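Local structure of fumarase E (Shigella flexneri 2a str. 2457T, 3C8G) at residues W86-Y100 and I114-R127. The protein probably hydrates fumarate to malate as a homodimeric enzyme of the MtlR/FumE family, to which the mannitol operon repressor also belongs. Residues are numbered along the deposited sequence; the frame is centred on the assembly and turned at random.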
ATOM      1  N   TRP B  86      -0.950 -15.628 -13.950  1.00 65.01           N
ATOM      2  CA  TRP B  86      -2.261 -15.988 -14.472  1.00 64.26           C
ATOM      3  C   TRP B  86      -3.407 -15.447 -13.608  1.00 63.37           C
ATOM      4  O   TRP B  86      -4.351 -14.872 -14.142  1.00 61.99           O
ATOM      5  CB  TRP B  86      -2.393 -17.503 -14.743  1.00 64.61           C
ATOM      6  CG  TRP B  86      -2.428 -18.438 -13.530  1.00 65.66           C
ATOM      7  CD1 TRP B  86      -1.366 -19.149 -13.009  1.00 66.90           C
ATOM      8  CD2 TRP B  86      -3.588 -18.823 -12.745  1.00 66.29           C
ATOM      9  NE1 TRP B  86      -1.792 -19.922 -11.940  1.00 67.89           N
ATOM     10  CE2 TRP B  86      -3.140 -19.739 -11.754  1.00 66.43           C
ATOM     11  CE3 TRP B  86      -4.956 -18.470 -12.776  1.00 66.98           C
ATOM     12  CZ2 TRP B  86      -4.005 -20.309 -10.809  1.00 65.87           C
ATOM     13  CZ3 TRP B  86      -5.824 -19.033 -11.818  1.00 66.60           C
ATOM     14  CH2 TRP B  86      -5.338 -19.951 -10.855  1.00 66.24           C
ATOM     15  N   LEU B  87      -3.277 -15.595 -12.283  1.00 62.66           N
ATOM     16  CA  LEU B  87      -4.311 -15.200 -11.320  1.00 61.66           C
ATOM     17  C   LEU B  87      -4.389 -13.693 -11.187  1.00 60.92           C
ATOM     18  O   LEU B  87      -5.468 -13.126 -11.070  1.00 60.25           O
ATOM     19  CB  LEU B  87      -4.025 -15.830  -9.958  1.00 61.77           C
ATOM     20  CG  LEU B  87      -5.111 -15.647  -8.902  1.00 62.58           C
ATOM     21  CD1 LEU B  87      -6.403 -16.288  -9.375  1.00 64.59           C
ATOM     22  CD2 LEU B  87      -4.656 -16.284  -7.610  1.00 63.51           C
ATOM     23  N   TYR B  88      -3.232 -13.048 -11.207  1.00 60.16           N
ATOM     24  CA  TYR B  88      -3.199 -11.602 -11.201  1.00 59.82           C
ATOM     25  C   TYR B  88      -3.841 -11.031 -12.477  1.00 59.43           C
ATOM     26  O   TYR B  88      -4.611 -10.055 -12.412  1.00 59.44           O
ATOM     27  CB  TYR B  88      -1.779 -11.093 -11.021  1.00 60.09           C
ATOM     28  CG  TYR B  88      -1.674  -9.620 -11.174  1.00 60.57           C
ATOM     29  CD1 TYR B  88      -1.327  -9.059 -12.389  1.00 61.89           C
ATOM     30  CD2 TYR B  88      -1.944  -8.778 -10.107  1.00 60.91           C
ATOM     31  CE1 TYR B  88      -1.247  -7.686 -12.534  1.00 62.72           C
ATOM     32  CE2 TYR B  88      -1.861  -7.424 -10.232  1.00 61.25           C
ATOM     33  CZ  TYR B  88      -1.510  -6.875 -11.452  1.00 62.40           C
ATOM     34  OH  TYR B  88      -1.417  -5.499 -11.582  1.00 62.80           O
ATOM     35  N   ALA B  89      -3.523 -11.627 -13.627  1.00 58.49           N
ATOM     36  CA  ALA B  89      -4.205 -11.286 -14.885  1.00 58.12           C
ATOM     37  C   ALA B  89      -5.729 -11.435 -14.735  1.00 58.30           C
ATOM     38  O   ALA B  89      -6.499 -10.519 -15.038  1.00 58.23           O
ATOM     39  CB  ALA B  89      -3.685 -12.146 -16.033  1.00 57.03           C
ATOM     40  N   ASP B  90      -6.157 -12.572 -14.219  1.00 58.64           N
ATOM     41  CA  ASP B  90      -7.574 -12.848 -14.177  1.00 60.20           C
ATOM     42  C   ASP B  90      -8.306 -11.805 -13.334  1.00 60.49           C
ATOM     43  O   ASP B  90      -9.283 -11.191 -13.797  1.00 60.74           O
ATOM     44  CB  ASP B  90      -7.860 -14.270 -13.670  1.00 60.25           C
ATOM     45  CG  ASP B  90      -7.626 -15.350 -14.730  1.00 62.02           C
ATOM     46  OD1 ASP B  90      -7.037 -15.041 -15.818  1.00 59.84           O
ATOM     47  OD2 ASP B  90      -8.032 -16.521 -14.447  1.00 64.24           O
ATOM     48  N   ILE B  91      -7.822 -11.595 -12.108  1.00 61.02           N
ATOM     49  CA  ILE B  91      -8.551 -10.758 -11.160  1.00 61.31           C
ATOM     50  C   ILE B  91      -8.494  -9.324 -11.627  1.00 61.92           C
ATOM     51  O   ILE B  91      -9.476  -8.608 -11.570  1.00 61.76           O
ATOM     52  CB  ILE B  91      -8.007 -10.863  -9.748  1.00 60.94           C
ATOM     53  CG1 ILE B  91      -8.024 -12.320  -9.296  1.00 58.35           C
ATOM     54  CG2 ILE B  91      -8.852 -10.011  -8.841  1.00 60.35           C
ATOM     55  CD1 ILE B  91      -7.537 -12.547  -7.879  1.00 56.26           C
ATOM     56  N   THR B  92      -7.339  -8.919 -12.129  1.00 62.94           N
ATOM     57  CA  THR B  92      -7.223  -7.639 -12.814  1.00 63.77           C
ATOM     58  C   THR B  92      -8.291  -7.522 -13.909  1.00 63.55           C
ATOM     59  O   THR B  92      -9.024  -6.543 -13.950  1.00 63.74           O
ATOM     60  CB  THR B  92      -5.801  -7.454 -13.360  1.00 63.86           C
ATOM     61  OG1 THR B  92      -4.922  -7.397 -12.241  1.00 66.16           O
ATOM     62  CG2 THR B  92      -5.656  -6.147 -14.134  1.00 64.39           C
ATOM     63  N   HIS B  93      -8.423  -8.538 -14.754  1.00 63.57           N
ATOM     64  CA  HIS B  93      -9.439  -8.470 -15.797  1.00 63.51           C
ATOM     65  C   HIS B  93     -10.837  -8.302 -15.229  1.00 62.80           C
ATOM     66  O   HIS B  93     -11.603  -7.496 -15.736  1.00 62.20           O
ATOM     67  CB  HIS B  93      -9.357  -9.644 -16.769  1.00 63.83           C
ATOM     68  CG  HIS B  93      -8.178  -9.572 -17.698  1.00 66.77           C
ATOM     69  ND1 HIS B  93      -7.708  -8.384 -18.222  1.00 69.25           N
ATOM     70  CD2 HIS B  93      -7.376 -10.544 -18.201  1.00 67.45           C
ATOM     71  CE1 HIS B  93      -6.674  -8.625 -19.005  1.00 69.03           C
ATOM     72  NE2 HIS B  93      -6.464  -9.929 -19.023  1.00 68.76           N
ATOM     73  N   PHE B  94     -11.173  -9.033 -14.174  1.00 62.56           N
ATOM     74  CA  PHE B  94     -12.503  -8.857 -13.555  1.00 62.73           C
ATOM     75  C   PHE B  94     -12.655  -7.440 -13.039  1.00 62.96           C
ATOM     76  O   PHE B  94     -13.756  -6.914 -13.012  1.00 62.84           O
ATOM     77  CB  PHE B  94     -12.751  -9.835 -12.393  1.00 62.30           C
ATOM     78  CG  PHE B  94     -13.457 -11.101 -12.796  1.00 62.21           C
ATOM     79  CD1 PHE B  94     -12.748 -12.164 -13.376  1.00 61.90           C
ATOM     80  CD2 PHE B  94     -14.809 -11.250 -12.571  1.00 61.56           C
ATOM     81  CE1 PHE B  94     -13.360 -13.308 -13.747  1.00 59.60           C
ATOM     82  CE2 PHE B  94     -15.452 -12.434 -12.924  1.00 61.90           C
ATOM     83  CZ  PHE B  94     -14.724 -13.461 -13.512  1.00 61.98           C
ATOM     84  N   SER B  95     -11.548  -6.812 -12.638  1.00 63.59           N
ATOM     85  CA  SER B  95     -11.641  -5.474 -12.046  1.00 64.22           C
ATOM     86  C   SER B  95     -11.765  -4.423 -13.140  1.00 63.75           C
ATOM     87  O   SER B  95     -12.611  -3.516 -13.074  1.00 64.33           O
ATOM     88  CB  SER B  95     -10.456  -5.170 -11.128  1.00 64.17           C
ATOM     89  OG  SER B  95     -10.703  -3.967 -10.414  1.00 66.89           O
ATOM     90  N   GLN B  96     -10.937  -4.554 -14.157  1.00 63.19           N
ATOM     91  CA  GLN B  96     -11.038  -3.678 -15.303  1.00 63.31           C
ATOM     92  C   GLN B  96     -12.428  -3.682 -15.957  1.00 62.96           C
ATOM     93  O   GLN B  96     -12.958  -2.617 -16.283  1.00 63.38           O
ATOM     94  CB  GLN B  96      -9.976  -4.042 -16.313  1.00 63.81           C
ATOM     95  CG  GLN B  96      -8.569  -4.069 -15.719  1.00 63.96           C
ATOM     96  CD  GLN B  96      -7.533  -4.279 -16.798  1.00 65.55           C
ATOM     97  OE1 GLN B  96      -7.748  -5.062 -17.735  1.00 65.74           O
ATOM     98  NE2 GLN B  96      -6.409  -3.564 -16.695  1.00 64.23           N
ATOM     99  N   TYR B  97     -13.027  -4.863 -16.103  1.00 62.22           N
ATOM    100  CA  TYR B  97     -14.385  -4.992 -16.650  1.00 61.77           C
ATOM    101  C   TYR B  97     -15.517  -4.443 -15.744  1.00 61.45           C
ATOM    102  O   TYR B  97     -16.475  -3.841 -16.246  1.00 61.37           O
ATOM    103  CB  TYR B  97     -14.658  -6.441 -17.086  1.00 61.59           C
ATOM    104  CG  TYR B  97     -15.812  -6.601 -18.060  1.00 61.29           C
ATOM    105  CD1 TYR B  97     -16.515  -7.806 -18.141  1.00 62.29           C
ATOM    106  CD2 TYR B  97     -16.214  -5.548 -18.883  1.00 60.19           C
ATOM    107  CE1 TYR B  97     -17.587  -7.958 -19.018  1.00 62.44           C
ATOM    108  CE2 TYR B  97     -17.264  -5.691 -19.774  1.00 61.51           C
ATOM    109  CZ  TYR B  97     -17.958  -6.900 -19.843  1.00 62.02           C
ATOM    110  OH  TYR B  97     -19.012  -7.052 -20.735  1.00 59.65           O
ATOM    111  N   TRP B  98     -15.420  -4.639 -14.429  1.00 61.22           N
ATOM    112  CA  TRP B  98     -16.404  -4.032 -13.516  1.00 60.91           C
ATOM    113  C   TRP B  98     -16.331  -2.509 -13.637  1.00 61.04           C
ATOM    114  O   TRP B  98     -17.366  -1.831 -13.708  1.00 61.09           O
ATOM    115  CB  TRP B  98     -16.243  -4.498 -12.056  1.00 60.43           C
ATOM    116  CG  TRP B  98     -16.920  -3.558 -11.072  1.00 60.77           C
ATOM    117  CD1 TRP B  98     -16.307  -2.803 -10.114  1.00 60.22           C
ATOM    118  CD2 TRP B  98     -18.331  -3.245 -10.989  1.00 59.84           C
ATOM    119  NE1 TRP B  98     -17.235  -2.037  -9.440  1.00 61.04           N
ATOM    120  CE2 TRP B  98     -18.484  -2.285  -9.950  1.00 60.39           C
ATOM    121  CE3 TRP B  98     -19.473  -3.688 -11.676  1.00 58.65           C
ATOM    122  CZ2 TRP B  98     -19.734  -1.762  -9.579  1.00 59.36           C
ATOM    123  CZ3 TRP B  98     -20.731  -3.160 -11.314  1.00 60.20           C
ATOM    124  CH2 TRP B  98     -20.845  -2.205 -10.274  1.00 61.04           C
ATOM    125  N   HIS B  99     -15.107  -1.987 -13.694  1.00 60.87           N
ATOM    126  CA  HIS B  99     -14.874  -0.549 -13.843  1.00 60.96           C
ATOM    127  C   HIS B  99     -15.513  -0.024 -15.116  1.00 60.59           C
ATOM    128  O   HIS B  99     -16.210   0.990 -15.091  1.00 60.44           O
ATOM    129  CB  HIS B  99     -13.391  -0.268 -13.944  1.00 61.33           C
ATOM    130  CG  HIS B  99     -12.691  -0.166 -12.632  1.00 64.16           C
ATOM    131  ND1 HIS B  99     -12.983   0.816 -11.706  1.00 66.22           N
ATOM    132  CD2 HIS B  99     -11.668  -0.887 -12.115  1.00 65.04           C
ATOM    133  CE1 HIS B  99     -12.176   0.685 -10.669  1.00 66.42           C
ATOM    134  NE2 HIS B  99     -11.375  -0.345 -10.889  1.00 67.43           N
ATOM    135  N   TYR B 100     -15.239  -0.693 -16.236  1.00 59.73           N
ATOM    136  CA  TYR B 100     -15.910  -0.379 -17.474  1.00 59.44           C
ATOM    137  C   TYR B 100     -17.448  -0.424 -17.327  1.00 59.42           C
ATOM    138  O   TYR B 100     -18.136   0.473 -17.799  1.00 60.09           O
ATOM    139  CB  TYR B 100     -15.463  -1.336 -18.576  1.00 59.96           C
ATOM    140  CG  TYR B 100     -16.097  -1.003 -19.895  1.00 59.84           C
ATOM    141  CD1 TYR B 100     -17.367  -1.497 -20.234  1.00 59.85           C
ATOM    142  CD2 TYR B 100     -15.446  -0.170 -20.797  1.00 58.85           C
ATOM    143  CE1 TYR B 100     -17.968  -1.164 -21.446  1.00 59.79           C
ATOM    144  CE2 TYR B 100     -16.032   0.175 -22.009  1.00 59.73           C
ATOM    145  CZ  TYR B 100     -17.291  -0.321 -22.321  1.00 60.98           C
ATOM    146  OH  TYR B 100     -17.851   0.024 -23.529  1.00 63.52           O
ATOM    147  N   ILE B 114     -18.590  -8.120 -26.409  1.00 59.29           N
ATOM    148  CA  ILE B 114     -17.625  -7.556 -25.476  1.00 58.69           C
ATOM    149  C   ILE B 114     -17.380  -8.509 -24.303  1.00 58.00           C
ATOM    150  O   ILE B 114     -16.247  -8.665 -23.878  1.00 57.79           O
ATOM    151  CB  ILE B 114     -18.002  -6.120 -25.074  1.00 58.58           C
ATOM    152  CG1 ILE B 114     -17.038  -5.558 -24.048  1.00 60.18           C
ATOM    153  CG2 ILE B 114     -19.472  -6.069 -24.556  1.00 61.88           C
ATOM    154  CD1 ILE B 114     -16.997  -4.047 -24.027  1.00 63.90           C
ATOM    155  N   THR B 115     -18.413  -9.182 -23.796  1.00 57.56           N
ATOM    156  CA  THR B 115     -18.186 -10.040 -22.637  1.00 58.08           C
ATOM    157  C   THR B 115     -17.543 -11.390 -23.051  1.00 58.78           C
ATOM    158  O   THR B 115     -16.808 -12.042 -22.272  1.00 59.09           O
ATOM    159  CB  THR B 115     -19.430 -10.208 -21.699  1.00 57.73           C
ATOM    160  OG1 THR B 115     -19.871 -11.561 -21.722  1.00 57.83           O
ATOM    161  CG2 THR B 115     -20.563  -9.295 -22.076  1.00 57.08           C
ATOM    162  N   TRP B 116     -17.784 -11.782 -24.298  1.00 59.22           N
ATOM    163  CA  TRP B 116     -17.107 -12.939 -24.853  1.00 59.52           C
ATOM    164  C   TRP B 116     -15.610 -12.587 -24.953  1.00 60.10           C
ATOM    165  O   TRP B 116     -14.747 -13.372 -24.548  1.00 60.36           O
ATOM    166  CB  TRP B 116     -17.710 -13.383 -26.211  1.00 59.07           C
ATOM    167  CG  TRP B 116     -16.843 -14.413 -26.865  1.00 58.74           C
ATOM    168  CD1 TRP B 116     -15.893 -14.206 -27.848  1.00 57.79           C
ATOM    169  CD2 TRP B 116     -16.759 -15.793 -26.513  1.00 57.99           C
ATOM    170  NE1 TRP B 116     -15.257 -15.383 -28.139  1.00 57.20           N
ATOM    171  CE2 TRP B 116     -15.767 -16.375 -27.340  1.00 58.06           C
ATOM    172  CE3 TRP B 116     -17.437 -16.603 -25.588  1.00 57.21           C
ATOM    173  CZ2 TRP B 116     -15.442 -17.735 -27.267  1.00 58.39           C
ATOM    174  CZ3 TRP B 116     -17.106 -17.946 -25.505  1.00 57.84           C
ATOM    175  CH2 TRP B 116     -16.118 -18.501 -26.343  1.00 58.36           C
ATOM    176  N   ASP B 117     -15.302 -11.398 -25.456  1.00 60.81           N
ATOM    177  CA  ASP B 117     -13.895 -10.957 -25.491  1.00 61.80           C
ATOM    178  C   ASP B 117     -13.255 -11.031 -24.124  1.00 61.64           C
ATOM    179  O   ASP B 117     -12.098 -11.469 -23.987  1.00 62.47           O
ATOM    180  CB  ASP B 117     -13.759  -9.552 -26.049  1.00 61.51           C
ATOM    181  CG  ASP B 117     -13.959  -9.515 -27.547  1.00 66.04           C
ATOM    182  OD1 ASP B 117     -14.154 -10.595 -28.183  1.00 70.97           O
ATOM    183  OD2 ASP B 117     -13.920  -8.396 -28.104  1.00 70.50           O
ATOM    184  N   PHE B 118     -14.018 -10.641 -23.110  1.00 60.79           N
ATOM    185  CA  PHE B 118     -13.505 -10.669 -21.769  1.00 60.08           C
ATOM    186  C   PHE B 118     -13.279 -12.120 -21.351  1.00 60.35           C
ATOM    187  O   PHE B 118     -12.186 -12.442 -20.844  1.00 59.91           O
ATOM    188  CB  PHE B 118     -14.438  -9.898 -20.849  1.00 60.19           C
ATOM    189  CG  PHE B 118     -14.330 -10.256 -19.404  1.00 59.45           C
ATOM    190  CD1 PHE B 118     -15.260 -11.099 -18.826  1.00 57.94           C
ATOM    191  CD2 PHE B 118     -13.342  -9.693 -18.605  1.00 59.98           C
ATOM    192  CE1 PHE B 118     -15.196 -11.407 -17.474  1.00 60.23           C
ATOM    193  CE2 PHE B 118     -13.250  -9.989 -17.252  1.00 59.66           C
ATOM    194  CZ  PHE B 118     -14.171 -10.863 -16.685  1.00 61.88           C
ATOM    195  N   ILE B 119     -14.256 -13.011 -21.598  1.00 60.03           N
ATOM    196  CA  ILE B 119     -14.069 -14.378 -21.121  1.00 60.35           C
ATOM    197  C   ILE B 119     -12.982 -15.177 -21.849  1.00 61.29           C
ATOM    198  O   ILE B 119     -12.476 -16.137 -21.305  1.00 61.27           O
ATOM    199  CB  ILE B 119     -15.342 -15.181 -21.019  1.00 60.90           C
ATOM    200  CG1 ILE B 119     -15.832 -15.603 -22.393  1.00 60.01           C
ATOM    201  CG2 ILE B 119     -16.406 -14.440 -20.115  1.00 60.46           C
ATOM    202  CD1 ILE B 119     -17.219 -16.166 -22.345  1.00 61.61           C
ATOM    203  N   SER B 120     -12.602 -14.742 -23.049  1.00 61.90           N
ATOM    204  CA  SER B 120     -11.492 -15.341 -23.799  1.00 63.09           C
ATOM    205  C   SER B 120     -10.117 -15.052 -23.190  1.00 62.72           C
ATOM    206  O   SER B 120      -9.166 -15.772 -23.439  1.00 62.94           O
ATOM    207  CB  SER B 120     -11.514 -14.860 -25.251  1.00 63.17           C
ATOM    208  OG  SER B 120     -12.862 -14.759 -25.677  1.00 65.79           O
ATOM    209  N   ASN B 121     -10.020 -14.009 -22.384  1.00 62.28           N
ATOM    210  CA  ASN B 121      -8.777 -13.711 -21.686  1.00 61.96           C
ATOM    211  C   ASN B 121      -8.816 -13.993 -20.189  1.00 60.83           C
ATOM    212  O   ASN B 121      -7.984 -13.460 -19.455  1.00 59.43           O
ATOM    213  CB  ASN B 121      -8.430 -12.246 -21.888  1.00 62.90           C
ATOM    214  CG  ASN B 121      -8.171 -11.927 -23.324  1.00 65.70           C
ATOM    215  OD1 ASN B 121      -7.458 -12.662 -24.018  1.00 67.61           O
ATOM    216  ND2 ASN B 121      -8.775 -10.845 -23.804  1.00 69.94           N
ATOM    217  N   VAL B 122      -9.795 -14.795 -19.742  1.00 59.43           N
ATOM    218  CA  VAL B 122      -9.815 -15.281 -18.366  1.00 57.95           C
ATOM    219  C   VAL B 122      -9.243 -16.686 -18.409  1.00 57.34           C
ATOM    220  O   VAL B 122      -9.842 -17.585 -19.041  1.00 57.33           O
ATOM    221  CB  VAL B 122     -11.243 -15.276 -17.786  1.00 58.49           C
ATOM    222  CG1 VAL B 122     -11.345 -16.092 -16.466  1.00 58.25           C
ATOM    223  CG2 VAL B 122     -11.789 -13.842 -17.624  1.00 57.30           C
ATOM    224  N   ASN B 123      -8.088 -16.870 -17.769  1.00 56.35           N
ATOM    225  CA  ASN B 123      -7.303 -18.110 -17.868  1.00 56.51           C
ATOM    226  C   ASN B 123      -7.981 -19.287 -17.184  1.00 56.71           C
ATOM    227  O   ASN B 123      -7.842 -20.435 -17.609  1.00 56.66           O
ATOM    228  CB  ASN B 123      -5.930 -17.957 -17.221  1.00 56.77           C
ATOM    229  CG  ASN B 123      -5.006 -17.075 -18.002  1.00 57.04           C
ATOM    230  OD1 ASN B 123      -4.484 -17.466 -19.040  1.00 59.50           O
ATOM    231  ND2 ASN B 123      -4.762 -15.888 -17.488  1.00 57.44           N
ATOM    232  N   SER B 124      -8.693 -19.009 -16.100  1.00 56.53           N
ATOM    233  CA  SER B 124      -9.382 -20.078 -15.387  1.00 56.53           C
ATOM    234  C   SER B 124     -10.558 -20.605 -16.199  1.00 56.14           C
ATOM    235  O   SER B 124     -11.016 -21.720 -15.985  1.00 56.82           O
ATOM    236  CB  SER B 124      -9.802 -19.642 -13.986  1.00 56.00           C
ATOM    237  OG  SER B 124     -10.668 -18.532 -14.047  1.00 57.55           O
ATOM    238  N   ILE B 125     -11.011 -19.824 -17.168  1.00 55.88           N
ATOM    239  CA  ILE B 125     -12.003 -20.314 -18.123  1.00 55.58           C
ATOM    240  C   ILE B 125     -11.320 -21.032 -19.295  1.00 55.67           C
ATOM    241  O   ILE B 125     -11.648 -22.159 -19.619  1.00 55.49           O
ATOM    242  CB  ILE B 125     -12.908 -19.157 -18.619  1.00 55.02           C
ATOM    243  CG1 ILE B 125     -13.823 -18.708 -17.503  1.00 54.30           C
ATOM    244  CG2 ILE B 125     -13.716 -19.570 -19.807  1.00 54.01           C
ATOM    245  CD1 ILE B 125     -14.534 -17.453 -17.844  1.00 57.77           C
ATOM    246  N   THR B 126     -10.358 -20.351 -19.900  1.00 56.53           N
ATOM    247  CA  THR B 126      -9.588 -20.814 -21.069  1.00 57.36           C
ATOM    248  C   THR B 126      -8.768 -22.107 -20.885  1.00 56.58           C
ATOM    249  O   THR B 126      -8.578 -22.880 -21.836  1.00 55.58           O
ATOM    250  CB  THR B 126      -8.689 -19.632 -21.540  1.00 57.88           C
ATOM    251  OG1 THR B 126      -9.342 -18.973 -22.632  1.00 60.00           O
ATOM    252  CG2 THR B 126      -7.290 -20.063 -21.955  1.00 60.01           C
ATOM    253  N   ARG B 127      -8.317 -22.329 -19.650  1.00 56.88           N
ATOM    254  CA  ARG B 127      -7.439 -23.455 -19.279  1.00 57.29           C
ATOM    255  C   ARG B 127      -8.190 -24.733 -19.089  1.00 56.56           C
ATOM    256  O   ARG B 127      -7.602 -25.808 -19.160  1.00 55.86           O
ATOM    257  CB  ARG B 127      -6.691 -23.164 -17.977  1.00 57.83           C
ATOM    258  CG  ARG B 127      -5.491 -22.330 -18.145  1.00 59.04           C
ATOM    259  CD  ARG B 127      -4.803 -22.252 -16.817  1.00 64.19           C
ATOM    260  NE  ARG B 127      -3.597 -21.441 -16.909  1.00 68.37           N
ATOM    261  CZ  ARG B 127      -2.684 -21.367 -15.952  1.00 70.61           C
ATOM    262  NH1 ARG B 127      -1.603 -20.609 -16.118  1.00 71.72           N
ATOM    263  NH2 ARG B 127      -2.858 -22.055 -14.828  1.00 72.44           N
TER
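Phe118 reaches from helix 113-120 into the side of helix 85-103, where Tyr97 meets it first. Its CB lies against CD1 and CE1 of Tyr97. With CG swung opposite the backbone N (chi1 158°), the Phe118 ring offers one face to Tyr97 CD1, which stands over its centre, 3.5 Å from Phe118 CG, with the ring planes inclined by 40°. CE2 abuts the backbone at His93 O, while the leading atom, CZ, stands over the centre of the Phe94 ring, 3.8 Å from Phe94 CD1, in an edge-to-face pair with planes at 77°. A flat, rigid side chain suits this place because face and edge serve different neighbours; Val122 CG2 covers the face turned from Tyr97. The two helices run nearly antiparallel, a hairpin within an all-helical fold, and an aromatic cluster of Phe94, Tyr97 and Phe118 packs between them. Where helix 113-120 ends, the chain turns at Val122, the N-cap position, into helix 123-126. The buried carboxylate of Asp90, on the facing helix, grips that new start. Asn123 N, 2.9 Å from Asp90 OD1, and Asn123 ND2 both hydrogen-bond to this oxygen, from opposite faces of the carboxylate plane, whereas Asp90 OD2 accepts from Ser124 N, 3.1 Å away, through its syn lone pair. A short acid thus satisfies two backbone N-H groups at a helix start. One turn farther on, Arg127's long extended chain carries its charge to the broad, electron-rich Trp86 indole, a cation-pi contact with the guanidinium tilted over one face, CZ 4.0 Å from the five-membered ring centroid; Leu87 CB backs the other face.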